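Local coordinates for scyllo-inosose 3-dehydrogenase (Thermotoga maritima, PDB 3IP1), which catalyses the NAD(+)-dependent oxidation of scyllo-inosose to 3-dehydro-scyllo-inosose, and probably serves a myo-inositol degradation pathway, at residues Pro48-Glu53 / Glu57-Val62; Gly134-Cys139 / His146-Asn151; Ala259-Asp264 / Leu275-Gly280; Asn269-Val274 / Trp297-Glu302; Gln342-Ser345 / Thr349-Arg352. All coordinates share one frame; numbering follows the deposited sequence.

In the fold
The contacts pass from the GroES-like part to the Rossmann-type coenzyme-binding part of a zinc-containing alcohol dehydrogenase, contacts 3 and 4 interleaving along the chain. Contact 1 lies in the first part, away from the annotated sites, its centre about 24 Å from that of contact 2, the four-cysteine metal lobe. Contact 5, in the second part, meets the first where His146 ND1 comes 3.6 Å from Gln342 NE2, and the side chain of His344 lies about 6 Å from the cadmium ion of the other metal site. Contacts 3 and 4 share helix 270-277, with centres about 11 Å apart, and lie across the chain's centre from contact 1.

Contact 1. Residues Pro48-Glu53 / Glu57-Val62; sequences PEPRIE and EIIIKV
Ile52 and Glu57 bring the two backbones closest, with CA atoms 5.8 Å apart, and the chains then diverge to 7.1 Å between the CA atoms of Pro50 and Ile59, so a loop without regular structure lies along the first half of a strand rather than pairing with it. The one direct hydrogen bond is made by a side chain that reaches back to the loop. Glu57 OE1 accepts from Glu53 N at 2.8 Å, nearly straight at 167° and met almost along the carboxylate C-O direction; the extended glutamate chain carries the oxygen that far. The same OE1 accepts from Lys54 N, and Lys166 NZ forms salt bridges with both Glu57 OE1 and Glu53 OE2, so one ammonium group is likely to offset two nearby carboxylates. The apolar half of the contact is built by isoleucine ends. With CG1 beside its backbone N (chi1 -57°) and a second bend (chi2 -65°), Ile52 turns CD1 over the strand, 3.4 Å from Glu57 O and 3.8 Å from Ile59 CG1. Ile59 CD1 in turn lies 4.0 Å from Pro50 CB, wedged between proline and Ile52. Behind this layer, strand 57-66 pairs antiparallel with strands 98-106 and 164-168 of the GroES-like fold; Ile59 also packs on Val104, and Pro50 on Tyr164 and on Leu3 of strand 3-12.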
# COMPACT_ATOMS: atom_id res chain seq x y z
N PRO A 48 11.60 46.31 9.41
CA PRO A 48 10.41 46.73 10.17
C PRO A 48 9.94 45.64 11.15
O PRO A 48 10.27 44.46 10.98
CB PRO A 48 9.35 46.95 9.08
CG PRO A 48 9.83 46.20 7.91
CD PRO A 48 11.32 46.22 7.96
N GLU A 49 9.20 46.04 12.17
CA GLU A 49 8.66 45.11 13.14
C GLU A 49 7.63 44.20 12.48
O GLU A 49 6.85 44.67 11.64
CB GLU A 49 8.02 45.86 14.30
CG GLU A 49 8.95 46.83 14.96
CD GLU A 49 9.16 46.52 16.41
OE1 GLU A 49 8.84 45.38 16.82
OE2 GLU A 49 9.65 47.42 17.13
N PRO A 50 7.64 42.91 12.83
CA PRO A 50 6.65 42.01 12.22
C PRO A 50 5.24 42.35 12.68
O PRO A 50 5.06 42.96 13.73
CB PRO A 50 7.08 40.62 12.71
CG PRO A 50 8.52 40.77 13.10
CD PRO A 50 8.63 42.17 13.63
N ARG A 51 4.25 41.99 11.86
CA ARG A 51 2.85 42.30 12.14
C ARG A 51 1.96 41.11 11.89
O ARG A 51 2.12 40.41 10.88
CB ARG A 51 2.36 43.44 11.25
CG ARG A 51 3.06 44.75 11.42
CD ARG A 51 2.78 45.65 10.22
NE ARG A 51 1.35 45.97 10.12
CZ ARG A 51 0.75 46.96 10.78
NH1 ARG A 51 1.45 47.76 11.58
NH2 ARG A 51 -0.55 47.15 10.62
N ILE A 52 1.03 40.88 12.81
CA ILE A 52 -0.07 39.97 12.60
C ILE A 52 -1.06 40.67 11.67
O ILE A 52 -1.64 41.69 12.03
CB ILE A 52 -0.78 39.60 13.93
CG1 ILE A 52 0.20 39.00 14.95
CG2 ILE A 52 -2.00 38.70 13.66
CD1 ILE A 52 0.82 37.66 14.56
N GLU A 53 -1.23 40.14 10.48
CA GLU A 53 -2.09 40.76 9.48
C GLU A 53 -3.28 39.89 9.13
O GLU A 53 -4.27 40.37 8.59
CB GLU A 53 -1.29 41.05 8.22
CG GLU A 53 -0.44 42.29 8.35
CD GLU A 53 0.75 42.26 7.43
OE1 GLU A 53 1.25 43.36 7.11
OE2 GLU A 53 1.20 41.15 7.05
N GLU A 57 -1.99 34.07 11.93
CA GLU A 57 -0.55 34.24 12.01
C GLU A 57 -0.01 34.28 13.43
O GLU A 57 -0.72 34.62 14.38
CB GLU A 57 -0.11 35.49 11.24
CG GLU A 57 -0.30 35.34 9.73
CD GLU A 57 0.01 36.61 8.93
OE1 GLU A 57 -0.13 37.73 9.48
OE2 GLU A 57 0.39 36.48 7.74
N ILE A 58 1.26 33.91 13.56
CA ILE A 58 2.03 34.04 14.80
C ILE A 58 3.37 34.69 14.48
O ILE A 58 3.84 34.65 13.34
CB ILE A 58 2.33 32.67 15.48
CG1 ILE A 58 3.19 31.77 14.55
CG2 ILE A 58 1.01 31.98 15.89
CD1 ILE A 58 3.68 30.43 15.15
N ILE A 59 3.97 35.27 15.50
CA ILE A 59 5.31 35.82 15.43
C ILE A 59 6.12 35.00 16.40
O ILE A 59 5.70 34.77 17.54
CB ILE A 59 5.32 37.33 15.84
CG1 ILE A 59 4.57 38.16 14.78
CG2 ILE A 59 6.74 37.87 15.99
CD1 ILE A 59 4.18 39.57 15.29
N ILE A 60 7.29 34.57 15.94
CA ILE A 60 8.19 33.73 16.69
C ILE A 60 9.49 34.49 16.96
O ILE A 60 10.06 35.11 16.07
CB ILE A 60 8.52 32.46 15.88
CG1 ILE A 60 7.23 31.67 15.58
CG2 ILE A 60 9.57 31.61 16.60
CD1 ILE A 60 7.39 30.63 14.42
N LYS A 61 9.97 34.45 18.20
CA LYS A 61 11.28 34.97 18.52
C LYS A 61 12.25 33.85 18.21
O LYS A 61 12.20 32.80 18.85
CB LYS A 61 11.31 35.32 20.01
CG LYS A 61 12.60 35.86 20.58
CD LYS A 61 12.30 36.36 22.01
CE LYS A 61 13.56 36.66 22.82
NZ LYS A 61 14.52 37.50 22.05
N VAL A 62 13.10 34.06 17.20
CA VAL A 62 14.00 32.99 16.73
C VAL A 62 15.05 32.65 17.78
O VAL A 62 15.69 33.52 18.37
CB VAL A 62 14.70 33.33 15.36
CG1 VAL A 62 15.53 32.16 14.84
CG2 VAL A 62 13.68 33.77 14.30

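Contact 2. Residues Gly134-Cys139 / His146-Asn151; sequences GHCRPC and HCENLN. With CD (cadmium ion), chain E.
Cys136, Cys139 and Cys147 each place SG 2.5 Å from the cadmium ion, and Cys133 completes the four-sulfur site. Two of these thiolates come from the turn at 134-139 and its short helix, the third from the loop opposite, so the metal ties the segments together. Backbone N-H groups form the next shell. With SG between its backbone N and carbonyl carbon (chi1 73°), Cys136 meets the metal, Cys139 N and, across the contact, Glu148 N, whose bond to Cys136 SG is 3.2 Å long and almost perfectly straight (175°); by accepting from Cys139 N, Cys136 caps the start of the short helix. Asn149 N gives a bond to Cys147 SG, and Gly134 N one to Cys139 SG; such donors would probably stabilise negative charge on the sulfurs. This is the structural metal lobe of the zinc-containing alcohol dehydrogenases, holding cadmium here instead of zinc. Farther out, the Pro138 ring sits against the loop, CB 3.5 Å from His146 O and CD 4.0 Å from Glu148 CG, the glutamate crossing it at about a right angle. Trading Pro138 for an alanine removes CG and CD, and is likely to open a gap against Glu148 CG and take stiffness from the start of the helix. A water links Arg137 N to Glu148 OE1, which also salt-bridges Arg308 of a third subunit. Asn149 OD1 accepts from Asn116 ND2 of the second subunit.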
# COMPACT_ATOMS: atom_id res chain seq x y z
N GLY A 134 -3.16 25.06 0.83
CA GLY A 134 -4.21 24.36 1.54
C GLY A 134 -5.47 24.15 0.72
O GLY A 134 -6.33 23.41 1.14
N HIS A 135 -5.57 24.77 -0.45
CA HIS A 135 -6.82 24.74 -1.23
C HIS A 135 -6.71 24.20 -2.67
O HIS A 135 -7.75 23.87 -3.29
CB HIS A 135 -7.53 26.13 -1.23
CG HIS A 135 -6.70 27.26 -1.77
ND1 HIS A 135 -6.52 27.48 -3.12
CD2 HIS A 135 -6.04 28.26 -1.14
CE1 HIS A 135 -5.76 28.54 -3.30
NE2 HIS A 135 -5.46 29.04 -2.11
N CYS A 136 -5.50 24.12 -3.21
CA CYS A 136 -5.35 23.63 -4.58
C CYS A 136 -5.61 22.12 -4.65
O CYS A 136 -5.73 21.46 -3.61
CB CYS A 136 -3.98 23.99 -5.17
SG CYS A 136 -2.65 23.00 -4.48
N ARG A 137 -5.71 21.57 -5.85
CA ARG A 137 -5.97 20.14 -5.99
C ARG A 137 -4.93 19.25 -5.28
O ARG A 137 -5.31 18.40 -4.47
CB ARG A 137 -6.17 19.74 -7.46
CG ARG A 137 -6.31 18.23 -7.66
CD ARG A 137 -7.34 17.95 -8.72
NE ARG A 137 -7.55 16.52 -8.90
CZ ARG A 137 -8.29 16.00 -9.88
NH1 ARG A 137 -8.91 16.81 -10.74
NH2 ARG A 137 -8.41 14.69 -9.99
N PRO A 138 -3.62 19.45 -5.56
CA PRO A 138 -2.65 18.65 -4.76
C PRO A 138 -2.79 18.79 -3.25
O PRO A 138 -2.71 17.78 -2.55
CB PRO A 138 -1.28 19.15 -5.25
CG PRO A 138 -1.53 19.48 -6.70
CD PRO A 138 -2.95 20.13 -6.68
N CYS A 139 -3.00 20.00 -2.74
CA CYS A 139 -3.25 20.18 -1.29
C CYS A 139 -4.51 19.43 -0.82
O CYS A 139 -4.47 18.68 0.17
CB CYS A 139 -3.31 21.67 -0.89
SG CYS A 139 -1.65 22.50 -0.75
N HIS A 146 3.57 19.54 -3.31
CA HIS A 146 3.35 19.72 -4.74
C HIS A 146 2.25 20.75 -5.01
O HIS A 146 1.69 20.82 -6.11
CB HIS A 146 3.09 18.36 -5.36
CG HIS A 146 4.23 17.43 -5.14
ND1 HIS A 146 5.32 17.41 -5.97
CD2 HIS A 146 4.52 16.59 -4.11
CE1 HIS A 146 6.22 16.55 -5.50
NE2 HIS A 146 5.76 16.05 -4.36
N CYS A 147 1.99 21.56 -3.97
CA CYS A 147 1.11 22.74 -3.97
C CYS A 147 1.24 23.58 -5.24
O CYS A 147 2.35 23.90 -5.66
CB CYS A 147 1.48 23.63 -2.77
SG CYS A 147 0.53 25.17 -2.68
N GLU A 148 0.12 23.94 -5.85
CA GLU A 148 0.16 24.77 -7.06
C GLU A 148 0.37 26.28 -6.78
O GLU A 148 0.62 27.06 -7.69
CB GLU A 148 -1.11 24.54 -7.91
CG GLU A 148 -1.16 23.15 -8.58
CD GLU A 148 -2.37 22.96 -9.49
OE1 GLU A 148 -3.34 23.74 -9.37
OE2 GLU A 148 -2.37 22.02 -10.30
N ASN A 149 0.26 26.70 -5.53
CA ASN A 149 0.40 28.11 -5.20
C ASN A 149 1.41 28.29 -4.08
O ASN A 149 1.17 29.00 -3.12
CB ASN A 149 -0.97 28.68 -4.82
CG ASN A 149 -1.97 28.52 -5.94
OD1 ASN A 149 -1.69 28.89 -7.09
ND2 ASN A 149 -3.12 27.90 -5.63
N LEU A 150 2.55 27.62 -4.22
CA LEU A 150 3.58 27.54 -3.21
C LEU A 150 4.38 28.84 -3.03
O LEU A 150 4.74 29.48 -4.02
CB LEU A 150 4.53 26.40 -3.59
CG LEU A 150 5.73 25.98 -2.73
CD1 LEU A 150 5.35 25.23 -1.41
CD2 LEU A 150 6.67 25.11 -3.58
N ASN A 151 4.66 29.21 -1.78
CA ASN A 151 5.72 30.17 -1.44
C ASN A 151 6.74 29.45 -0.58
O ASN A 151 6.48 28.33 -0.10
CB ASN A 151 5.15 31.37 -0.69
CG ASN A 151 4.31 32.25 -1.57
OD1 ASN A 151 4.84 33.02 -2.36
ND2 ASN A 151 2.98 32.11 -1.48
CD CD E . -1.75 24.23 -2.52
O HOH W 1 -5.70 23.08 -8.51

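Contact 3. Residues Ala259-Asp264 / Leu275-Gly280; sequences ADHVID and LDYTNG
His261 and Tyr277 both turn CG beside their own backbone N (chi1 -53° and -68°); from strand and helix these torsions send the rings toward each other, and the second torsions lay them flat together. The pair belongs to a beta-alpha unit of the Rossmann-type coenzyme domain: strand 261-263 is, within this chain, an outermost strand of the six-stranded parallel sheet, and helix 270-277, which follows it, packs back with its last turn. The rings form an offset stack with planes only 3° apart and centroids separated by 4.0 Å. The displacement sets His261 CG over the middle of the tyrosine ring and Tyr277 CD1 over the middle of the imidazole. Each aromatic group also lies over part of its partner's stem. His261 CB makes a CH-pi contact over the tyrosine face, 4.0 Å from the ring centroid, and Tyr277 CB a more off-centre one with the imidazole. Asp260 CB approaches the other face of the imidazole near its rim, so the histidine is held on two sides, while the acid group of Asp260 pairs with Lys234 NZ.

Beyond the stack, Ile263 reaches the edge of the tyrosine ring, near its plane, and Ile242 of the neighbouring strand 240-244 touches both residues. Just past Tyr277 the helix ends in a Schellman motif. Asn279, the C-prime residue with positive phi, gives its N to Asp276 O at 3.0 Å, and Gly280 N bonds to Leu275 O at 2.7 Å.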
# COMPACT_ATOMS: atom_id res chain seq x y z
N ALA A 259 25.18 4.30 11.62
CA ALA A 259 25.63 3.52 10.45
C ALA A 259 26.51 2.35 10.88
O ALA A 259 27.39 2.50 11.72
CB ALA A 259 26.38 4.39 9.46
N ASP A 260 26.28 1.20 10.28
CA ASP A 260 27.05 0.01 10.60
C ASP A 260 28.33 -0.04 9.79
O ASP A 260 29.33 -0.59 10.26
CB ASP A 260 26.21 -1.24 10.32
CG ASP A 260 24.93 -1.26 11.13
OD1 ASP A 260 25.02 -1.53 12.34
OD2 ASP A 260 23.86 -0.99 10.55
N HIS A 261 28.28 0.49 8.58
CA HIS A 261 29.44 0.53 7.70
C HIS A 261 29.49 1.85 6.95
O HIS A 261 28.45 2.39 6.54
CB HIS A 261 29.41 -0.62 6.69
CG HIS A 261 29.23 -1.97 7.32
ND1 HIS A 261 30.21 -2.57 8.08
CD2 HIS A 261 28.18 -2.83 7.31
CE1 HIS A 261 29.78 -3.74 8.51
NE2 HIS A 261 28.55 -3.92 8.05
N VAL A 262 30.70 2.36 6.80
CA VAL A 262 30.92 3.53 5.97
C VAL A 262 31.93 3.22 4.86
O VAL A 262 32.86 2.46 5.08
CB VAL A 262 31.33 4.77 6.81
CG1 VAL A 262 30.17 5.22 7.69
CG2 VAL A 262 32.60 4.51 7.64
N ILE A 263 31.69 3.80 3.69
CA ILE A 263 32.50 3.60 2.51
C ILE A 263 33.03 4.95 2.00
O ILE A 263 32.26 5.89 1.76
CB ILE A 263 31.68 2.91 1.37
CG1 ILE A 263 31.18 1.52 1.80
CG2 ILE A 263 32.49 2.82 0.08
CD1 ILE A 263 30.13 0.91 0.83
N ASP A 264 34.34 5.04 1.83
CA ASP A 264 34.95 6.13 1.08
C ASP A 264 35.04 5.66 -0.37
O ASP A 264 35.94 4.91 -0.71
CB ASP A 264 36.34 6.43 1.67
CG ASP A 264 37.08 7.54 0.93
OD1 ASP A 264 36.59 8.08 -0.08
OD2 ASP A 264 38.19 7.86 1.38
N LEU A 275 28.18 -5.25 -1.51
CA LEU A 275 27.87 -6.67 -1.64
C LEU A 275 28.48 -7.53 -0.54
O LEU A 275 27.86 -8.50 -0.09
CB LEU A 275 28.22 -7.21 -3.03
CG LEU A 275 27.29 -6.69 -4.14
CD1 LEU A 275 27.85 -6.99 -5.53
CD2 LEU A 275 25.86 -7.22 -3.99
N ASP A 276 29.67 -7.15 -0.09
CA ASP A 276 30.34 -7.90 0.96
C ASP A 276 29.59 -7.69 2.28
O ASP A 276 29.18 -8.66 2.92
CB ASP A 276 31.80 -7.44 1.09
CG ASP A 276 32.44 -7.86 2.40
OD1 ASP A 276 32.15 -8.98 2.88
OD2 ASP A 276 33.24 -7.08 2.96
N TYR A 277 29.39 -6.43 2.65
CA TYR A 277 28.72 -6.09 3.89
C TYR A 277 27.31 -6.65 4.01
O TYR A 277 26.88 -6.99 5.11
CB TYR A 277 28.68 -4.56 4.04
CG TYR A 277 30.04 -3.93 4.26
CD1 TYR A 277 30.99 -4.55 5.08
CD2 TYR A 277 30.35 -2.70 3.68
CE1 TYR A 277 32.25 -3.96 5.29
CE2 TYR A 277 31.59 -2.11 3.88
CZ TYR A 277 32.53 -2.73 4.69
OH TYR A 277 33.74 -2.14 4.87
N THR A 278 26.59 -6.74 2.90
CA THR A 278 25.23 -7.28 2.92
C THR A 278 25.17 -8.78 2.62
O THR A 278 24.09 -9.32 2.36
CB THR A 278 24.26 -6.52 1.96
OG1 THR A 278 24.67 -6.73 0.60
CG2 THR A 278 24.19 -5.02 2.26
N ASN A 279 26.32 -9.46 2.67
CA ASN A 279 26.43 -10.89 2.33
C ASN A 279 25.78 -11.26 1.00
O ASN A 279 25.17 -12.31 0.89
CB ASN A 279 25.84 -11.80 3.44
CG ASN A 279 26.40 -11.50 4.82
OD1 ASN A 279 27.58 -11.22 4.98
ND2 ASN A 279 25.55 -11.59 5.82
N GLY A 280 25.90 -10.41 -0.00
CA GLY A 280 25.31 -10.69 -1.31
C GLY A 280 23.83 -10.38 -1.42
O GLY A 280 23.24 -10.52 -2.49

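Contact 4. Residues Asn269-Val274 / Trp297-Glu302; sequences NFVEAV and WPQIEE
Gln299 is the first residue of segment 297-302 to meet the neighbouring helix, and its CA lies 6.0 Å from that of Val271. Its CB rests 3.7 Å from Phe270 CD2, and its extended chain carries the amide past the root of the phenylalanine, where OE1 stands 3.2 Å from Phe270 CB. Ring and amide planes are almost perpendicular, 89° apart. Phe270 holds CG opposite its backbone N (chi1 174°), which sends the ring between the helices and down onto Val218 and Leu220 of the sheet. The backbone of Gln299 takes part too, for Val271 CG2 lies 3.5 Å from Gln299 O. Here two helices on one face of the Rossmann-type parallel sheet run side by side in nearly the same sense, their axes 9.5 Å apart at closest and crossing at -31°. Ile300, next along, points away from helix 270-277 and packs on Leu220 and Val314 of the sheet. Three residues beyond Gln299, Glu302 crosses Val271 at about a right angle, with OE2 3.6 Å from Val271 CG1 and OE1 3.7 Å from Val271 CG2. With an alanine in place of Glu302, Val271 CG1 would probably lose the carboxylate that covers it and Arg306 a carboxylate partner. Glu272 OE2 also pairs with Arg306 NH1 and stands 4.6 Å from Glu302 OE2.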
# COMPACT_ATOMS: atom_id res chain seq x y z
N ASN A 269 36.19 0.16 -3.33
CA ASN A 269 35.26 -0.26 -4.37
C ASN A 269 33.83 -0.29 -3.78
O ASN A 269 33.49 -1.19 -3.01
CB ASN A 269 35.69 -1.63 -4.90
CG ASN A 269 34.89 -2.07 -6.10
OD1 ASN A 269 33.66 -2.01 -6.11
ND2 ASN A 269 35.58 -2.57 -7.11
N PHE A 270 33.01 0.70 -4.13
CA PHE A 270 31.63 0.79 -3.62
C PHE A 270 30.81 -0.50 -3.81
O PHE A 270 30.27 -1.03 -2.85
CB PHE A 270 30.89 1.98 -4.24
CG PHE A 270 29.42 2.06 -3.88
CD1 PHE A 270 29.00 2.74 -2.74
CD2 PHE A 270 28.47 1.51 -4.71
CE1 PHE A 270 27.63 2.83 -2.41
CE2 PHE A 270 27.11 1.59 -4.41
CZ PHE A 270 26.69 2.25 -3.25
N VAL A 271 30.75 -0.99 -5.04
CA VAL A 271 29.96 -2.18 -5.37
C VAL A 271 30.34 -3.41 -4.54
O VAL A 271 29.48 -4.01 -3.90
CB VAL A 271 30.02 -2.50 -6.88
CG1 VAL A 271 29.41 -3.89 -7.16
CG2 VAL A 271 29.28 -1.41 -7.69
N GLU A 272 31.62 -3.76 -4.52
CA GLU A 272 32.07 -4.96 -3.80
C GLU A 272 31.88 -4.82 -2.29
O GLU A 272 31.57 -5.80 -1.60
CB GLU A 272 33.55 -5.27 -4.08
CG GLU A 272 33.92 -5.39 -5.56
CD GLU A 272 33.20 -6.51 -6.28
OE1 GLU A 272 32.86 -7.54 -5.65
OE2 GLU A 272 33.00 -6.37 -7.50
N ALA A 273 32.09 -3.60 -1.79
CA ALA A 273 31.97 -3.33 -0.37
C ALA A 273 30.52 -3.49 0.08
O ALA A 273 30.26 -4.14 1.08
CB ALA A 273 32.50 -1.92 -0.01
N VAL A 274 29.60 -2.90 -0.69
CA VAL A 274 28.17 -3.06 -0.40
C VAL A 274 27.76 -4.54 -0.45
O VAL A 274 27.09 -5.03 0.46
CB VAL A 274 27.27 -2.21 -1.35
CG1 VAL A 274 25.79 -2.67 -1.28
CG2 VAL A 274 27.39 -0.72 -1.01
N TRP A 297 25.05 6.22 -10.46
CA TRP A 297 23.99 5.34 -10.93
C TRP A 297 24.49 3.97 -11.40
O TRP A 297 23.89 2.96 -11.03
CB TRP A 297 23.16 5.99 -12.04
CG TRP A 297 21.79 5.43 -12.10
CD1 TRP A 297 21.34 4.47 -12.95
CD2 TRP A 297 20.68 5.79 -11.26
NE1 TRP A 297 20.01 4.20 -12.69
CE2 TRP A 297 19.59 5.00 -11.66
CE3 TRP A 297 20.51 6.71 -10.22
CZ2 TRP A 297 18.32 5.10 -11.05
CZ3 TRP A 297 19.26 6.81 -9.60
CH2 TRP A 297 18.18 6.01 -10.03
N PRO A 298 25.57 3.94 -12.22
CA PRO A 298 26.06 2.63 -12.68
C PRO A 298 26.40 1.70 -11.51
O PRO A 298 26.11 0.49 -11.57
CB PRO A 298 27.33 3.00 -13.48
CG PRO A 298 27.07 4.39 -13.94
CD PRO A 298 26.30 5.06 -12.86
N GLN A 299 27.01 2.25 -10.47
CA GLN A 299 27.33 1.45 -9.29
C GLN A 299 26.09 0.99 -8.52
O GLN A 299 26.08 -0.12 -8.00
CB GLN A 299 28.24 2.23 -8.37
CG GLN A 299 29.45 2.78 -9.07
CD GLN A 299 30.20 3.73 -8.19
OE1 GLN A 299 30.66 3.35 -7.11
NE2 GLN A 299 30.29 4.98 -8.60
N ILE A 300 25.07 1.83 -8.42
CA ILE A 300 23.82 1.45 -7.77
C ILE A 300 23.18 0.33 -8.56
O ILE A 300 22.76 -0.68 -8.01
CB ILE A 300 22.81 2.63 -7.67
CG1 ILE A 300 23.31 3.72 -6.72
CG2 ILE A 300 21.43 2.14 -7.18
CD1 ILE A 300 22.49 5.03 -6.81
N GLU A 301 23.10 0.53 -9.88
CA GLU A 301 22.55 -0.48 -10.77
C GLU A 301 23.33 -1.79 -10.72
O GLU A 301 22.74 -2.87 -10.86
CB GLU A 301 22.49 0.06 -12.20
CG GLU A 301 21.36 1.06 -12.43
CD GLU A 301 21.13 1.29 -13.91
OE1 GLU A 301 22.03 0.89 -14.66
OE2 GLU A 301 20.08 1.86 -14.32
N GLU A 302 24.64 -1.72 -10.49
CA GLU A 302 25.42 -2.94 -10.45
C GLU A 302 25.12 -3.73 -9.17
O GLU A 302 25.03 -4.97 -9.21
CB GLU A 302 26.92 -2.69 -10.61
CG GLU A 302 27.66 -4.00 -10.95
CD GLU A 302 29.18 -3.93 -10.84
OE1 GLU A 302 29.75 -2.84 -11.05
OE2 GLU A 302 29.80 -4.98 -10.55

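Contact 5. Residues Gln342-Ser345 / Thr349-Arg352; sequences QGHS and TFPR
His344 O receives a water's hydrogen bond at 2.6 Å, and the same water accepts from Phe350 N at 3.0 Å, which joins the loop to the first turn of the helix. This loop follows strand 337-340, the last strand of the Rossmann-type parallel sheet, and leads directly into helix 349-358, so the turn links sheet and helix within the coenzyme domain. A second water lies between Ser345 O and Thr349 OG1, 2.6 Å from the hydroxyl oxygen. Thr349 keeps OG1 beside its backbone N (chi1 -69°), where it meets this water. As plain packing, Thr349 CB lies 4.0 Å from His344 O.

The side chains of His344 and Phe350 lie alongside each other, pointing the same way. Their rings meet obliquely, with planes at 45° and centroids 5.6 Å apart, and the touch is made by Phe350 CE1 against the CB, CG and CD2 side of the histidine. His344 CG is lodged between its backbone N and carbonyl carbon (chi1 52°), a torsion that holds the imidazole beside the phenylalanine. At its far end NE2 is gripped by Glu129 N and Met130 N, which suggests it acts as an acceptor and would fix the turn of the ring. The imidazole also packs against Glu195, a ligand with His97 and Glu98 of the cadmium ion in the site that binds the first zinc, and so belongs to its second shell. Phe350 meets Trp173 and Ser198 as well, while its CE1 makes the nearest approach to the imidazole, 3.6 Å from His344 CD2.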
# COMPACT_ATOMS: atom_id res chain seq x y z
N GLN A 342 10.72 15.28 -2.87
CA GLN A 342 11.06 16.67 -2.55
C GLN A 342 10.21 17.15 -1.36
O GLN A 342 9.07 16.66 -1.16
CB GLN A 342 10.86 17.60 -3.75
CG GLN A 342 9.42 18.11 -3.94
CD GLN A 342 9.27 19.11 -5.09
OE1 GLN A 342 10.23 19.42 -5.79
NE2 GLN A 342 8.04 19.61 -5.29
N GLY A 343 10.75 18.08 -0.58
CA GLY A 343 9.96 18.73 0.48
C GLY A 343 9.91 17.96 1.79
O GLY A 343 10.61 16.95 1.98
N HIS A 344 9.06 18.44 2.70
CA HIS A 344 9.06 17.95 4.07
C HIS A 344 7.68 18.13 4.71
O HIS A 344 7.49 17.80 5.87
CB HIS A 344 10.11 18.74 4.85
CG HIS A 344 9.94 20.22 4.72
ND1 HIS A 344 10.80 21.01 3.98
CD2 HIS A 344 8.97 21.05 5.18
CE1 HIS A 344 10.38 22.26 4.02
NE2 HIS A 344 9.28 22.32 4.74
N SER A 345 6.74 18.67 3.95
CA SER A 345 5.38 18.97 4.47
C SER A 345 4.45 17.77 4.35
O SER A 345 4.78 16.80 3.67
CB SER A 345 4.78 20.18 3.71
OG SER A 345 5.60 21.34 3.91
N THR A 349 4.84 14.17 8.89
CA THR A 349 6.28 13.95 8.96
C THR A 349 6.93 14.77 10.07
O THR A 349 7.63 14.21 10.91
CB THR A 349 6.94 14.20 7.60
OG1 THR A 349 6.53 13.16 6.69
CG2 THR A 349 8.47 14.26 7.70
N PHE A 350 6.67 16.08 10.08
CA PHE A 350 7.21 16.96 11.13
C PHE A 350 6.95 16.43 12.53
O PHE A 350 7.90 16.29 13.28
CB PHE A 350 6.69 18.42 11.01
CG PHE A 350 7.70 19.40 10.44
CD1 PHE A 350 8.30 19.17 9.19
CD2 PHE A 350 8.03 20.56 11.13
CE1 PHE A 350 9.21 20.07 8.64
CE2 PHE A 350 8.95 21.48 10.59
CZ PHE A 350 9.55 21.24 9.35
N PRO A 351 5.69 16.11 12.89
CA PRO A 351 5.51 15.74 14.29
C PRO A 351 6.11 14.39 14.63
O PRO A 351 6.54 14.18 15.76
CB PRO A 351 3.99 15.76 14.49
CG PRO A 351 3.40 15.66 13.12
CD PRO A 351 4.39 16.33 12.21
N ARG A 352 6.17 13.48 13.67
CA ARG A 352 6.83 12.22 13.94
C ARG A 352 8.34 12.40 14.08
O ARG A 352 8.97 11.73 14.89
CB ARG A 352 6.53 11.16 12.86
CG ARG A 352 5.15 10.50 12.96
CD ARG A 352 5.00 9.51 11.80
NE ARG A 352 3.68 8.88 11.72
CZ ARG A 352 2.70 9.27 10.91
NH1 ARG A 352 2.86 10.33 10.10
NH2 ARG A 352 1.56 8.62 10.90
O HOH W 2 5.61 17.30 7.58
O HOH W 3 6.19 14.45 4.49